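Isomaltodextranase (Arthrobacter globiformis, PDB 5AWO) hydrolyses alpha-1,6-glucosidic linkages of dextran-like polysaccharides, releasing successive isomaltose units from the non-reducing chain ends. Local coordinates at residues Leu430-Trp440 and Ala461-Lys469. Numbering follows the deposited sequence.
Sequences LATGGNVRDLW and AIFRVTPPK
Asn435 with Thr466 and Arg437 with Arg464 form the hydrogen-bonded pairs of an antiparallel ladder, and Leu439 N extends it to Ile462 O (3.0 Å) in a nearly straight bond (173°). Between these rungs, the chi1 of Val436 (-180°) carries CG1 to 3.5 Å from Phe463 CD1 and leaves CG2 facing Val465 CG2, while Asp438 CB lies 4.0 Å from Phe463 CE1. Just past the strand, Leu439 lays CB and CG near Ile462 O and brings CD2 within 4.0 Å of Arg464 CB. An alanine in place of Leu439 would probably leave a gap between the end of strand 434-438, Arg464 CB and Leu367 of helix 362-370. One water lies within hydrogen-bonding distance of Asn435 OD1, Thr466 OG1 and Arg464 O, while Asn435 ND2 bonds to Asn444 OD1; a second joins Asp438 OD1 to Ile462 N. Asp438 OD1 also accepts from Glu441 N and from Trp440 N, the latter an Asx turn just where strand 434-438 gives way to loop. Farther out, salt bridges join Arg437 NE to Glu363 and Arg464 NH2 to Asp370. This face of the GH27 C-terminal beta-sandwich thus meets helix 362-370 through charge, with Leu439 packing on Leu367; the other, mostly apolar, carries Asp438 at its end.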
# COMPACT_ATOMS: atom_id res chain seq x y z
N LEU A 430 -2.09 -25.08 3.28
CA LEU A 430 -3.46 -25.57 3.09
C LEU A 430 -3.50 -27.09 3.11
O LEU A 430 -2.51 -27.74 2.81
CB LEU A 430 -4.02 -25.08 1.76
CG LEU A 430 -3.87 -23.60 1.48
CD1 LEU A 430 -4.46 -23.33 0.10
CD2 LEU A 430 -4.53 -22.76 2.56
N ALA A 431 -4.66 -27.63 3.46
CA ALA A 431 -4.86 -29.08 3.53
C ALA A 431 -5.67 -29.61 2.33
O ALA A 431 -5.85 -30.82 2.19
CB ALA A 431 -5.58 -29.43 4.83
N THR A 432 -6.13 -28.69 1.47
CA THR A 432 -7.20 -28.94 0.48
C THR A 432 -6.81 -29.00 -0.99
O THR A 432 -7.62 -29.39 -1.82
CB THR A 432 -8.22 -27.78 0.50
OG1 THR A 432 -7.53 -26.53 0.28
CG2 THR A 432 -8.95 -27.72 1.83
N GLY A 433 -5.61 -28.53 -1.33
CA GLY A 433 -5.33 -28.23 -2.76
C GLY A 433 -6.28 -27.15 -3.26
O GLY A 433 -6.89 -26.42 -2.47
N GLY A 434 -6.37 -26.99 -4.58
CA GLY A 434 -7.29 -26.03 -5.14
C GLY A 434 -7.37 -26.09 -6.64
O GLY A 434 -6.46 -26.62 -7.29
N ASN A 435 -8.47 -25.59 -7.18
CA ASN A 435 -8.62 -25.41 -8.62
C ASN A 435 -7.64 -24.30 -9.04
O ASN A 435 -7.56 -23.26 -8.35
CB ASN A 435 -10.04 -25.00 -8.98
CG ASN A 435 -10.17 -24.61 -10.43
OD1 ASN A 435 -9.98 -23.44 -10.81
ND2 ASN A 435 -10.46 -25.60 -11.28
N VAL A 436 -6.94 -24.52 -10.14
CA VAL A 436 -5.92 -23.55 -10.61
C VAL A 436 -6.32 -23.03 -11.98
O VAL A 436 -6.61 -23.83 -12.88
CB VAL A 436 -4.52 -24.20 -10.65
CG1 VAL A 436 -3.47 -23.19 -11.12
CG2 VAL A 436 -4.14 -24.73 -9.28
N ARG A 437 -6.36 -21.71 -12.12
CA ARG A 437 -6.64 -21.09 -13.40
C ARG A 437 -5.48 -20.14 -13.75
O ARG A 437 -5.12 -19.27 -12.95
CB ARG A 437 -7.94 -20.30 -13.32
CG ARG A 437 -8.40 -19.74 -14.62
CD ARG A 437 -9.83 -19.20 -14.57
NE ARG A 437 -10.11 -18.50 -15.80
CZ ARG A 437 -10.54 -19.08 -16.92
NH1 ARG A 437 -10.86 -20.37 -16.92
NH2 ARG A 437 -10.73 -18.35 -18.01
N ASP A 438 -4.91 -20.34 -14.94
CA ASP A 438 -3.87 -19.45 -15.51
C ASP A 438 -4.57 -18.24 -16.14
O ASP A 438 -5.39 -18.37 -17.03
CB ASP A 438 -3.06 -20.25 -16.55
CG ASP A 438 -1.94 -19.45 -17.17
OD1 ASP A 438 -2.14 -18.26 -17.40
OD2 ASP A 438 -0.88 -20.05 -17.45
N LEU A 439 -4.29 -17.05 -15.59
CA LEU A 439 -5.08 -15.88 -15.92
C LEU A 439 -4.65 -15.15 -17.20
O LEU A 439 -5.37 -14.30 -17.68
CB LEU A 439 -5.10 -14.87 -14.77
CG LEU A 439 -5.55 -15.45 -13.44
CD1 LEU A 439 -5.62 -14.37 -12.39
CD2 LEU A 439 -6.88 -16.17 -13.54
N TRP A 440 -3.50 -15.53 -17.76
CA TRP A 440 -3.12 -14.99 -19.09
C TRP A 440 -3.46 -15.97 -20.20
O TRP A 440 -3.80 -15.55 -21.31
CB TRP A 440 -1.63 -14.59 -19.13
CG TRP A 440 -1.39 -13.30 -18.42
CD1 TRP A 440 -0.88 -13.16 -17.17
CD2 TRP A 440 -1.69 -11.98 -18.89
NE1 TRP A 440 -0.84 -11.83 -16.84
CE2 TRP A 440 -1.34 -11.08 -17.87
CE3 TRP A 440 -2.25 -11.48 -20.08
CZ2 TRP A 440 -1.51 -9.71 -18.02
CZ3 TRP A 440 -2.42 -10.12 -20.21
CH2 TRP A 440 -2.06 -9.25 -19.19
N ALA A 461 3.97 -15.82 -14.53
CA ALA A 461 2.66 -16.43 -14.62
C ALA A 461 1.87 -16.04 -13.38
O ALA A 461 2.45 -15.87 -12.31
CB ALA A 461 2.77 -17.92 -14.71
N ILE A 462 0.56 -15.88 -13.54
CA ILE A 462 -0.30 -15.55 -12.41
C ILE A 462 -1.56 -16.39 -12.49
O ILE A 462 -2.14 -16.62 -13.57
CB ILE A 462 -0.57 -14.02 -12.33
CG1 ILE A 462 -1.11 -13.59 -10.98
CG2 ILE A 462 -1.43 -13.53 -13.47
CD1 ILE A 462 -1.11 -12.09 -10.75
N PHE A 463 -1.97 -16.86 -11.31
CA PHE A 463 -3.02 -17.88 -11.19
C PHE A 463 -4.04 -17.44 -10.15
O PHE A 463 -3.70 -16.82 -9.13
CB PHE A 463 -2.43 -19.22 -10.73
CG PHE A 463 -1.35 -19.76 -11.60
CD1 PHE A 463 -1.65 -20.60 -12.69
CD2 PHE A 463 -0.02 -19.44 -11.36
CE1 PHE A 463 -0.65 -21.09 -13.50
CE2 PHE A 463 0.97 -19.92 -12.17
CZ PHE A 463 0.66 -20.76 -13.22
N ARG A 464 -5.31 -17.78 -10.41
CA ARG A 464 -6.32 -17.80 -9.34
C ARG A 464 -6.38 -19.24 -8.86
O ARG A 464 -6.60 -20.15 -9.67
CB ARG A 464 -7.69 -17.36 -9.86
CG ARG A 464 -8.84 -17.49 -8.85
CD ARG A 464 -8.83 -16.45 -7.75
NE ARG A 464 -9.22 -15.15 -8.27
CZ ARG A 464 -9.94 -14.23 -7.63
NH1 ARG A 464 -10.37 -14.41 -6.40
NH2 ARG A 464 -10.20 -13.09 -8.22
N VAL A 465 -6.18 -19.44 -7.56
CA VAL A 465 -6.27 -20.75 -6.93
C VAL A 465 -7.46 -20.76 -5.97
O VAL A 465 -7.61 -19.90 -5.11
CB VAL A 465 -4.97 -21.09 -6.18
CG1 VAL A 465 -5.07 -22.47 -5.53
CG2 VAL A 465 -3.77 -21.01 -7.13
N THR A 466 -8.35 -21.73 -6.19
CA THR A 466 -9.61 -21.79 -5.47
C THR A 466 -9.74 -23.14 -4.75
O THR A 466 -10.10 -24.15 -5.36
CB THR A 466 -10.81 -21.58 -6.43
OG1 THR A 466 -10.61 -20.40 -7.23
CG2 THR A 466 -12.12 -21.42 -5.66
N PRO A 467 -9.42 -23.16 -3.44
CA PRO A 467 -9.62 -24.35 -2.62
C PRO A 467 -11.09 -24.77 -2.62
O PRO A 467 -11.96 -23.91 -2.56
CB PRO A 467 -9.21 -23.87 -1.22
CG PRO A 467 -8.18 -22.82 -1.49
CD PRO A 467 -8.71 -22.11 -2.69
N PRO A 468 -11.34 -26.08 -2.71
CA PRO A 468 -12.70 -26.56 -2.41
C PRO A 468 -12.97 -26.40 -0.92
O PRO A 468 -12.03 -26.42 -0.11
CB PRO A 468 -12.65 -28.03 -2.82
CG PRO A 468 -11.24 -28.43 -2.69
CD PRO A 468 -10.39 -27.18 -2.90
N LYS A 469 -14.23 -26.21 -0.55
CA LYS A 469 -14.61 -26.07 0.86
C LYS A 469 -15.55 -27.19 1.29
O LYS A 469 -16.66 -27.30 0.79
CB LYS A 469 -15.30 -24.72 1.07
CG LYS A 469 -14.40 -23.53 0.80
CD LYS A 469 -15.14 -22.23 0.95
CE LYS A 469 -14.24 -21.04 0.70
NZ LYS A 469 -14.89 -19.78 1.12
O HOH W 1 -9.36 -21.05 -9.62
O HOH W 2 -0.33 -16.37 -16.26